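Local coordinates for aldehyde dehydrogenase (Burkholderia vietnamiensis, PDB 5KF0), which probably oxidises an aldehyde to the carboxylic acid with a nicotinamide dinucleotide as hydride acceptor, and binds NADPH, at residues E90-L95 with D105-V110; T111-T116 with F163-A168; A168-A173 with G463-R468. One frame throughout, in Å; residues are numbered along the deposited sequence.

Contact 1: residues E90-L95 with D105-V110; sequences ELAEAL and DSRGEV. With MG (magnesium ion), chain F.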
loop_
_atom_site.group_PDB
_atom_site.type_symbol
_atom_site.label_atom_id
_atom_site.label_comp_id
_atom_site.label_asym_id
_atom_site.label_seq_id
_atom_site.Cartn_x
_atom_site.Cartn_y
_atom_site.Cartn_z
ATOM N N GLU A 90 -11.635 -30.021 23.745
ATOM C CA GLU A 90 -11.062 -29.714 25.049
ATOM C C GLU A 90 -11.106 -28.216 25.320
ATOM O O GLU A 90 -11.513 -27.777 26.407
ATOM C CB GLU A 90 -9.629 -30.240 25.118
ATOM C CG GLU A 90 -8.864 -29.824 26.356
ATOM C CD GLU A 90 -7.396 -30.203 26.273
ATOM O OE1 GLU A 90 -6.991 -30.838 25.271
ATOM O OE2 GLU A 90 -6.645 -29.863 27.209
ATOM N N LEU A 91 -10.686 -27.414 24.336
ATOM C CA LEU A 91 -10.722 -25.963 24.492
ATOM C C LEU A 91 -12.145 -25.467 24.694
ATOM O O LEU A 91 -12.394 -24.599 25.546
ATOM C CB LEU A 91 -10.086 -25.297 23.269
ATOM C CG LEU A 91 -8.557 -25.396 23.264
ATOM C CD1 LEU A 91 -8.007 -25.221 21.854
ATOM C CD2 LEU A 91 -7.959 -24.369 24.219
ATOM N N ALA A 92 -13.092 -25.997 23.909
ATOM C CA ALA A 92 -14.481 -25.566 24.012
ATOM C C ALA A 92 -15.065 -25.904 25.375
ATOM O O ALA A 92 -15.782 -25.091 25.970
ATOM C CB ALA A 92 -15.316 -26.208 22.903
ATOM N N GLU A 93 -14.778 -27.103 25.885
ATOM C CA GLU A 93 -15.321 -27.468 27.186
ATOM C C GLU A 93 -14.703 -26.624 28.292
ATOM O O GLU A 93 -15.402 -26.197 29.217
ATOM C CB GLU A 93 -15.107 -28.955 27.475
ATOM C CG GLU A 93 -15.447 -29.281 28.926
ATOM C CD GLU A 93 -15.579 -30.755 29.222
ATOM O OE1 GLU A 93 -14.800 -31.563 28.674
ATOM O OE2 GLU A 93 -16.473 -31.099 30.023
ATOM N N ALA A 94 -13.389 -26.382 28.223
ATOM C CA ALA A 94 -12.749 -25.538 29.229
ATOM C C ALA A 94 -13.396 -24.162 29.259
ATOM O O ALA A 94 -13.691 -23.619 30.332
ATOM C CB ALA A 94 -11.253 -25.421 28.945
ATOM N N LEU A 95 -13.650 -23.603 28.079
ATOM C CA LEU A 95 -14.292 -22.299 27.989
ATOM C C LEU A 95 -15.712 -22.346 28.542
ATOM O O LEU A 95 -16.138 -21.438 29.266
ATOM C CB LEU A 95 -14.275 -21.837 26.536
ATOM C CG LEU A 95 -15.010 -20.580 26.114
ATOM C CD1 LEU A 95 -14.576 -19.396 26.971
ATOM C CD2 LEU A 95 -14.679 -20.337 24.648
ATOM N N ASP A 105 -21.626 -21.563 21.679
ATOM C CA ASP A 105 -20.858 -20.342 21.494
ATOM C C ASP A 105 -19.405 -20.521 21.907
ATOM O O ASP A 105 -18.515 -19.864 21.345
ATOM C CB ASP A 105 -21.521 -19.210 22.270
ATOM C CG ASP A 105 -22.936 -18.961 21.792
ATOM O OD1 ASP A 105 -23.101 -18.626 20.602
ATOM O OD2 ASP A 105 -23.881 -19.119 22.581
ATOM N N SER A 106 -19.148 -21.399 22.877
ATOM C CA SER A 106 -17.768 -21.751 23.196
ATOM C C SER A 106 -17.084 -22.379 21.994
ATOM O O SER A 106 -15.945 -22.035 21.667
ATOM C CB SER A 106 -17.727 -22.708 24.392
ATOM O OG SER A 106 -18.165 -22.078 25.586
ATOM N N ARG A 107 -17.763 -23.311 21.322
ATOM C CA ARG A 107 -17.209 -23.879 20.100
ATOM C C ARG A 107 -16.953 -22.787 19.068
ATOM O O ARG A 107 -15.916 -22.789 18.387
ATOM C CB ARG A 107 -18.163 -24.947 19.553
ATOM C CG ARG A 107 -18.185 -26.209 20.399
ATOM C CD ARG A 107 -19.346 -27.130 20.013
ATOM N NE ARG A 107 -19.353 -28.337 20.837
ATOM C CZ ARG A 107 -20.435 -29.073 21.083
ATOM N NH1 ARG A 107 -21.610 -28.717 20.587
ATOM N NH2 ARG A 107 -20.341 -30.163 21.835
ATOM N N GLY A 108 -17.870 -21.821 18.972
ATOM C CA GLY A 108 -17.674 -20.711 18.058
ATOM C C GLY A 108 -16.436 -19.896 18.379
ATOM O O GLY A 108 -15.744 -19.419 17.473
ATOM N N GLU A 109 -16.142 -19.712 19.671
ATOM C CA GLU A 109 -14.949 -18.944 20.019
ATOM C C GLU A 109 -13.675 -19.720 19.715
ATOM O O GLU A 109 -12.663 -19.120 19.332
ATOM C CB GLU A 109 -14.968 -18.514 21.490
ATOM C CG GLU A 109 -13.734 -17.670 21.830
ATOM C CD GLU A 109 -13.697 -17.101 23.231
ATOM O OE1 GLU A 109 -14.728 -17.084 23.926
ATOM O OE2 GLU A 109 -12.597 -16.661 23.635
ATOM N N VAL A 110 -13.692 -21.046 19.887
ATOM C CA VAL A 110 -12.511 -21.827 19.515
ATOM C C VAL A 110 -12.267 -21.728 18.012
ATOM O O VAL A 110 -11.122 -21.630 17.560
ATOM C CB VAL A 110 -12.653 -23.286 19.992
ATOM C CG1 VAL A 110 -11.401 -24.097 19.622
ATOM C CG2 VAL A 110 -12.868 -23.328 21.508
HETATM MG MG MG F . -16.337 -32.887 30.673
#
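L91 sets its CB against V110 CG2 at 3.8 Å, the first touch between two consecutive helices, 88-99 and 103-123, whose short segments run at 127° to each other with axes 8.3 Å apart. One residue on, A92 lies where the backbones come nearest. Its CB rests on R107 CG at 3.8 Å, so that the arginine lends the contact its aliphatic root, while V110 CG2 sits near A92 N. The carbonyl A92 O faces S106 CB. E93 points away from the partner helix; its OE2 binds the magnesium ion at 1.9 Å, together with H6 and H8 of the N-terminal histidine run, probably an expression tag, so the site is probably not native. In the conformer described, L95 holds CG anti to the backbone N (chi1 173°), which carries the branch over S106 OG and sets CD2 beside the E109 carboxylate, the two side chains crossing at about a right angle. No hydrogen bond spans the segments: S106 OG and E109 OE1 are satisfied by K101, and E109 OE2 by N166 N of helix 164-178. The chemistry is thus mainly apolar, its bordering polar groups paired elsewhere.

Contact 2: residues T111-T116 with F163-A168; sequences TRLIDT and FPLNLA. With NDP (NADPH dihydro-nicotinamide-adenine-dinucleotide phosphate), chain E; ACT (acetate ion), chain H.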
loop_
_atom_site.group_PDB
_atom_site.type_symbol
_atom_site.label_atom_id
_atom_site.label_comp_id
_atom_site.label_asym_id
_atom_site.label_seq_id
_atom_site.Cartn_x
_atom_site.Cartn_y
_atom_site.Cartn_z
ATOM N N THR A 111 -13.336 -21.727 17.211
ATOM C CA THR A 111 -13.162 -21.502 15.777
ATOM C C THR A 111 -12.506 -20.152 15.515
ATOM O O THR A 111 -11.621 -20.037 14.658
ATOM C CB THR A 111 -14.509 -21.600 15.063
ATOM O OG1 THR A 111 -15.041 -22.920 15.241
ATOM C CG2 THR A 111 -14.367 -21.303 13.572
ATOM N N ARG A 112 -12.901 -19.128 16.269
ATOM C CA ARG A 112 -12.311 -17.797 16.120
ATOM C C ARG A 112 -10.848 -17.788 16.539
ATOM O O ARG A 112 -10.011 -17.127 15.908
ATOM C CB ARG A 112 -13.098 -16.789 16.960
ATOM C CG ARG A 112 -14.515 -16.547 16.479
ATOM C CD ARG A 112 -14.553 -15.544 15.337
ATOM N NE ARG A 112 -14.006 -14.246 15.735
ATOM C CZ ARG A 112 -14.654 -13.352 16.474
ATOM N NH1 ARG A 112 -15.888 -13.608 16.895
ATOM N NH2 ARG A 112 -14.072 -12.203 16.799
ATOM N N LEU A 113 -10.527 -18.497 17.626
ATOM C CA LEU A 113 -9.140 -18.623 18.077
ATOM C C LEU A 113 -8.261 -19.149 16.950
ATOM O O LEU A 113 -7.171 -18.629 16.690
ATOM C CB LEU A 113 -9.077 -19.570 19.284
ATOM C CG LEU A 113 -7.703 -20.167 19.648
ATOM C CD1 LEU A 113 -6.743 -19.091 20.169
ATOM C CD2 LEU A 113 -7.834 -21.303 20.670
ATOM N N ILE A 114 -8.731 -20.203 16.281
ATOM C CA ILE A 114 -8.011 -20.769 15.144
ATOM C C ILE A 114 -7.928 -19.762 14.001
ATOM O O ILE A 114 -6.860 -19.572 13.404
ATOM C CB ILE A 114 -8.676 -22.087 14.702
ATOM C CG1 ILE A 114 -8.474 -23.151 15.776
ATOM C CG2 ILE A 114 -8.092 -22.553 13.377
ATOM C CD1 ILE A 114 -9.501 -24.283 15.732
ATOM N N ASP A 115 -9.047 -19.089 13.692
ATOM C CA ASP A 115 -9.067 -18.055 12.656
ATOM C C ASP A 115 -8.025 -16.978 12.935
ATOM O O ASP A 115 -7.292 -16.552 12.034
ATOM C CB ASP A 115 -10.453 -17.392 12.568
ATOM C CG ASP A 115 -11.531 -18.283 11.942
ATOM O OD1 ASP A 115 -11.217 -19.305 11.302
ATOM O OD2 ASP A 115 -12.724 -17.922 12.088
ATOM N N THR A 116 -7.957 -16.512 14.184
ATOM C CA THR A 116 -7.042 -15.427 14.531
ATOM C C THR A 116 -5.588 -15.852 14.361
ATOM O O THR A 116 -4.777 -15.108 13.794
ATOM C CB THR A 116 -7.334 -14.960 15.962
ATOM O OG1 THR A 116 -8.677 -14.462 16.023
ATOM C CG2 THR A 116 -6.363 -13.863 16.417
ATOM N N PHE A 163 -14.221 -13.402 26.500
ATOM C CA PHE A 163 -13.738 -14.110 25.315
ATOM C C PHE A 163 -12.274 -14.429 25.591
ATOM O O PHE A 163 -11.373 -13.872 24.946
ATOM C CB PHE A 163 -13.875 -13.295 24.025
ATOM C CG PHE A 163 -15.229 -12.652 23.802
ATOM C CD1 PHE A 163 -16.413 -13.269 24.201
ATOM C CD2 PHE A 163 -15.314 -11.434 23.157
ATOM C CE1 PHE A 163 -17.647 -12.656 23.968
ATOM C CE2 PHE A 163 -16.539 -10.821 22.916
ATOM C CZ PHE A 163 -17.704 -11.429 23.328
ATOM N N PRO A 164 -11.997 -15.300 26.562
ATOM C CA PRO A 164 -10.606 -15.425 27.033
ATOM C C PRO A 164 -9.673 -16.034 26.008
ATOM O O PRO A 164 -8.492 -15.674 25.982
ATOM C CB PRO A 164 -10.732 -16.309 28.277
ATOM C CG PRO A 164 -11.963 -17.129 28.038
ATOM C CD PRO A 164 -12.908 -16.220 27.278
ATOM N N LEU A 165 -10.155 -16.952 25.171
ATOM C CA LEU A 165 -9.298 -17.527 24.140
ATOM C C LEU A 165 -9.011 -16.511 23.047
ATOM O O LEU A 165 -7.850 -16.210 22.746
ATOM C CB LEU A 165 -9.950 -18.776 23.541
ATOM C CG LEU A 165 -9.966 -20.001 24.452
ATOM C CD1 LEU A 165 -10.694 -21.156 23.781
ATOM C CD2 LEU A 165 -8.554 -20.403 24.811
ATOM N N ASN A 166 -10.062 -15.968 22.427
ATOM C CA ASN A 166 -9.821 -15.166 21.236
ATOM C C ASN A 166 -9.192 -13.814 21.554
ATOM O O ASN A 166 -8.398 -13.306 20.750
ATOM C CB ASN A 166 -11.108 -14.961 20.450
ATOM C CG ASN A 166 -10.819 -14.532 19.014
ATOM O OD1 ASN A 166 -9.900 -15.058 18.369
ATOM N ND2 ASN A 166 -11.568 -13.578 18.528
ATOM N N LEU A 167 -9.527 -13.207 22.698
ATOM C CA LEU A 167 -8.911 -11.919 23.007
ATOM C C LEU A 167 -7.458 -12.080 23.444
ATOM O O LEU A 167 -6.637 -11.189 23.200
ATOM C CB LEU A 167 -9.740 -11.173 24.046
ATOM C CG LEU A 167 -11.110 -10.800 23.467
ATOM C CD1 LEU A 167 -12.015 -10.262 24.589
ATOM C CD2 LEU A 167 -10.989 -9.782 22.303
ATOM N N ALA A 168 -7.102 -13.205 24.056
ATOM C CA ALA A 168 -5.683 -13.493 24.239
ATOM C C ALA A 168 -4.995 -13.686 22.891
ATOM O O ALA A 168 -3.877 -13.198 22.680
ATOM C CB ALA A 168 -5.506 -14.732 25.119
HETATM P PA NDP E . -11.811 -6.153 33.988
HETATM O O1A NDP E . -11.416 -4.754 33.657
HETATM O O2A NDP E . -12.521 -6.262 35.338
HETATM O O5B NDP E . -10.570 -7.147 33.980
HETATM C C5B NDP E . -9.855 -7.310 32.730
HETATM C C4B NDP E . -8.455 -7.773 33.029
HETATM O O4B NDP E . -7.723 -6.709 33.679
HETATM C C3B NDP E . -8.360 -8.982 33.970
HETATM O O3B NDP E . -7.245 -9.796 33.616
HETATM C C2B NDP E . -8.102 -8.306 35.317
HETATM O O2B NDP E . -7.438 -9.138 36.290
HETATM C C1B NDP E . -7.146 -7.218 34.863
HETATM N N9A NDP E . -6.981 -6.124 35.812
HETATM C C8A NDP E . -7.945 -5.407 36.468
HETATM N N7A NDP E . -7.470 -4.437 37.215
HETATM C C5A NDP E . -6.099 -4.528 37.040
HETATM C C6A NDP E . -5.022 -3.777 37.551
HETATM N N6A NDP E . -5.160 -2.760 38.410
HETATM N N1A NDP E . -3.775 -4.121 37.156
HETATM C C2A NDP E . -3.623 -5.149 36.318
HETATM N N3A NDP E . -4.558 -5.934 35.775
HETATM C C4A NDP E . -5.782 -5.567 36.180
HETATM O O3 NDP E . -12.754 -6.708 32.836
HETATM P PN NDP E . -13.572 -8.062 32.664
HETATM O O1N NDP E . -12.651 -9.222 32.768
HETATM O O2N NDP E . -14.708 -8.023 33.654
HETATM O O5D NDP E . -14.135 -8.001 31.183
HETATM C C5D NDP E . -15.274 -7.229 30.768
HETATM C C4D NDP E . -14.794 -5.917 30.199
HETATM O O4D NDP E . -13.897 -6.159 29.082
HETATM C C3D NDP E . -15.939 -5.056 29.660
HETATM O O3D NDP E . -15.800 -3.680 29.995
HETATM C C2D NDP E . -15.845 -5.301 28.155
HETATM O O2D NDP E . -16.429 -4.312 27.314
HETATM C C1D NDP E . -14.337 -5.400 27.972
HETATM N N1N NDP E . -14.071 -6.093 26.716
HETATM C C2N NDP E . -13.425 -5.469 25.675
HETATM C C3N NDP E . -13.309 -6.026 24.453
HETATM C C7N NDP E . -12.535 -5.386 23.356
HETATM O O7N NDP E . -11.950 -6.125 22.551
HETATM N N7N NDP E . -12.554 -4.060 23.236
HETATM C C4N NDP E . -13.997 -7.310 24.155
HETATM C C5N NDP E . -14.361 -8.029 25.409
HETATM C C6N NDP E . -14.443 -7.396 26.565
HETATM P P2B NDP E . -8.290 -10.123 37.288
HETATM O O1X NDP E . -9.703 -10.116 36.841
HETATM O O2X NDP E . -7.549 -11.424 37.187
HETATM O O3X NDP E . -8.123 -9.560 38.684
HETATM C C ACT H . -15.247 -9.865 19.603
HETATM O O ACT H . -16.053 -10.649 19.022
HETATM O OXT ACT H . -14.037 -10.189 19.617
HETATM C CH3 ACT H . -15.683 -8.589 20.251
#
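N166 reaches across to R112 and T116 where two helices of the aldehyde dehydrogenase fold, 103-123 and 164-178, run nearly parallel, their short segments 12° apart and axes 8.5 Å apart. Helix 164-178 follows strand 155-158 of the mixed six-stranded sheet and begins beside the cofactor. From its CB, which does not itself point at the other helix, the asparagine turns inward: CG, anti to the backbone N (chi1 -162°), comes to 3.8 Å from R112 CB. Here the amide divides. T116 OG1 lies 2.7 Å from N166 OD1 and also close to R112 O, within hydrogen-bonding range of both. OD1 itself comes close to R112 O, a meeting of two acceptors with the T116 hydroxyl beside both. R112 has two conformers; in the one described, ND2 is over one face of the guanidinium, the two planes 77° apart, and 3.3 Å from R112 NH2; both are donors, so this is no bond. D450 serves both groups, accepting from N166 ND2 on OD1 and pairing with R112 NE through OD2, which probably helps offset the closeness of the two donors. The arginine chain bends at chi2 and chi3, and an acetate ion, probably from the crystallisation liquor, has an oxygen in plane at the guanidinium edge, tentatively in a weak bond to NH2. Alongside, L113 and L165 add an apolar patch, L113 CD2 standing 4.2 Å from L165 CD1. Another side of helix 164-178 faces the cofactor: L167 sets out away from helix 103-123, and its CD1 comes 3.3 Å from C5N of the NADPH nicotinamide ring.

Contact 3: residues A168-A173 with G463-R468; sequences AAHKVA and GREGIR
H170 and G466 bring the backbones nearest, their CA atoms 6.6 Å apart, where helix 164-178 passes the loop that leads into helix 467-473, with G466 as its N-cap. In the aldehyde dehydrogenase fold this loop follows strand 461-462, at the edge of the six-stranded sheet. The main link is a buried salt bridge. K171 starts out pointing away from the loop, but its chain runs extended and then bends at chi4 (-63°), which turns the ammonium back to E465. K171 NZ meets E465 OE2 at 2.7 Å, on the syn side of the carboxylate and 25° out of its plane. The same nitrogen is also bonded to S234 OG and T236 OG1, so the lysine is gripped from strand 232-236 as well, and the ion pair ties helix, loop and sheet together. E465 OE1 lies 3.6 Å from H170 CB and accepts from a water that also weakly accepts from K171 NZ. The E465 side chain is about 5 Å, nearest atoms, from the bound NADPH, so the contact helps frame the cofactor pocket. The imidazole is held at both nitrogens: NE2 is bonded to D450 OD1, and ND1 to a second water in the ring plane. Farther along the helix, A173 CB lies 4.4 Å from I467 CD1. The water beside the ring joins backbone to backbone, donating to H170 O at 2.9 Å while it weakly accepts from G466 N.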
loop_
_atom_site.group_PDB
_atom_site.type_symbol
_atom_site.label_atom_id
_atom_site.label_comp_id
_atom_site.label_asym_id
_atom_site.label_seq_id
_atom_site.Cartn_x
_atom_site.Cartn_y
_atom_site.Cartn_z
ATOM N N ALA A 168 -7.102 -13.205 24.056
ATOM C CA ALA A 168 -5.683 -13.493 24.239
ATOM C C ALA A 168 -4.995 -13.686 22.891
ATOM O O ALA A 168 -3.877 -13.198 22.680
ATOM C CB ALA A 168 -5.506 -14.732 25.119
ATOM N N ALA A 169 -5.662 -14.380 21.962
ATOM C CA ALA A 169 -5.087 -14.634 20.640
ATOM C C ALA A 169 -4.793 -13.342 19.896
ATOM O O ALA A 169 -3.798 -13.263 19.162
ATOM C CB ALA A 169 -6.027 -15.511 19.807
ATOM N N HIS A 170 -5.638 -12.321 20.070
ATOM C CA HIS A 170 -5.416 -11.066 19.361
ATOM C C HIS A 170 -4.209 -10.301 19.881
ATOM O O HIS A 170 -3.827 -9.305 19.257
ATOM C CB HIS A 170 -6.690 -10.201 19.412
ATOM C CG HIS A 170 -7.632 -10.497 18.286
ATOM N ND1 HIS A 170 -7.360 -10.133 16.983
ATOM C CD2 HIS A 170 -8.807 -11.177 18.250
ATOM C CE1 HIS A 170 -8.333 -10.560 16.195
ATOM N NE2 HIS A 170 -9.224 -11.194 16.940
ATOM N N LYS A 171 -3.589 -10.743 20.975
ATOM C CA LYS A 171 -2.304 -10.208 21.414
ATOM C C LYS A 171 -1.161 -11.181 21.174
ATOM O O LYS A 171 -0.128 -10.796 20.617
ATOM C CB LYS A 171 -2.371 -9.829 22.904
ATOM C CG LYS A 171 -3.546 -8.875 23.223
ATOM C CD LYS A 171 -3.512 -8.393 24.680
ATOM C CE LYS A 171 -4.830 -7.690 25.047
ATOM N NZ LYS A 171 -5.061 -6.453 24.225
ATOM N N VAL A 172 -1.352 -12.446 21.557
ATOM C CA VAL A 172 -0.313 -13.470 21.442
ATOM C C VAL A 172 0.068 -13.697 19.985
ATOM O O VAL A 172 1.255 -13.755 19.638
ATOM C CB VAL A 172 -0.792 -14.777 22.097
ATOM C CG1 VAL A 172 0.151 -15.934 21.764
ATOM C CG2 VAL A 172 -0.924 -14.596 23.609
ATOM N N ALA A 173 -0.933 -13.906 19.118
ATOM C CA ALA A 173 -0.613 -14.293 17.745
ATOM C C ALA A 173 0.130 -13.190 16.999
ATOM O O ALA A 173 1.143 -13.494 16.342
ATOM C CB ALA A 173 -1.887 -14.726 17.010
ATOM N N GLY A 463 -6.486 2.816 20.013
ATOM C CA GLY A 463 -5.764 1.925 19.117
ATOM C C GLY A 463 -6.677 0.857 18.529
ATOM O O GLY A 463 -7.882 0.807 18.787
ATOM N N ARG A 464 -6.083 -0.000 17.688
ATOM C CA ARG A 464 -6.849 -1.054 17.028
ATOM C C ARG A 464 -6.160 -2.405 17.136
ATOM O O ARG A 464 -4.934 -2.495 17.055
ATOM C CB ARG A 464 -7.067 -0.769 15.539
ATOM C CG ARG A 464 -7.866 0.514 15.274
ATOM C CD ARG A 464 -9.350 0.353 15.648
ATOM N NE ARG A 464 -10.039 1.592 15.286
ATOM C CZ ARG A 464 -9.987 2.709 16.005
ATOM N NH1 ARG A 464 -9.347 2.744 17.176
ATOM N NH2 ARG A 464 -10.604 3.797 15.563
ATOM N N GLU A 465 -6.967 -3.455 17.282
ATOM C CA GLU A 465 -6.508 -4.823 17.091
ATOM C C GLU A 465 -7.059 -5.341 15.763
ATOM O O GLU A 465 -7.558 -4.562 14.933
ATOM C CB GLU A 465 -6.879 -5.688 18.304
ATOM C CG GLU A 465 -5.959 -5.366 19.489
ATOM C CD GLU A 465 -6.150 -6.270 20.685
ATOM O OE1 GLU A 465 -7.221 -6.907 20.796
ATOM O OE2 GLU A 465 -5.235 -6.323 21.530
ATOM N N GLY A 466 -6.942 -6.653 15.543
ATOM C CA GLY A 466 -6.903 -7.175 14.186
ATOM C C GLY A 466 -5.441 -7.309 13.802
ATOM O O GLY A 466 -4.660 -6.403 14.084
ATOM N N ILE A 467 -5.051 -8.431 13.193
ATOM C CA ILE A 467 -3.642 -8.838 13.205
ATOM C C ILE A 467 -2.730 -7.754 12.631
ATOM O O ILE A 467 -1.705 -7.412 13.231
ATOM C CB ILE A 467 -3.452 -10.161 12.453
ATOM C CG1 ILE A 467 -4.184 -11.304 13.168
ATOM C CG2 ILE A 467 -1.945 -10.443 12.292
ATOM C CD1 ILE A 467 -3.795 -11.486 14.635
ATOM N N ARG A 468 -3.051 -7.239 11.438
ATOM C CA ARG A 468 -2.197 -6.216 10.825
ATOM C C ARG A 468 -1.969 -5.034 11.755
ATOM O O ARG A 468 -0.864 -4.477 11.815
ATOM C CB ARG A 468 -2.824 -5.700 9.526
ATOM C CG ARG A 468 -2.768 -6.658 8.364
ATOM C CD ARG A 468 -3.573 -6.100 7.193
ATOM N NE ARG A 468 -3.230 -4.703 6.930
ATOM C CZ ARG A 468 -3.918 -3.907 6.112
ATOM N NH1 ARG A 468 -4.983 -4.375 5.474
ATOM N NH2 ARG A 468 -3.546 -2.650 5.936
HETATM O O HOH W 1 -5.051 -8.570 16.688
HETATM O O HOH W 2 -7.571 -8.455 23.026
#

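Along the chain the contacts follow in series, and two helices string them together. Helix 103-123 serves contacts 1 and 2, and helix 164-178 serves contacts 2 and 3, which share A168. Centres lie 9 Å apart between contacts 1 and 2 and 10 Å between contacts 2 and 3; contacts 1 and 3 are 19 Å apart and do not touch. E109 OE2, 2.9 Å from N166 N, makes the probable hydrogen bond joining the first two, while T116 and H170 pack together between the others. The linked helices thus join the magnesium-bearing helix, the nicotinamide surroundings and the interface with the second subunit, which contacts 2 and 3 reach.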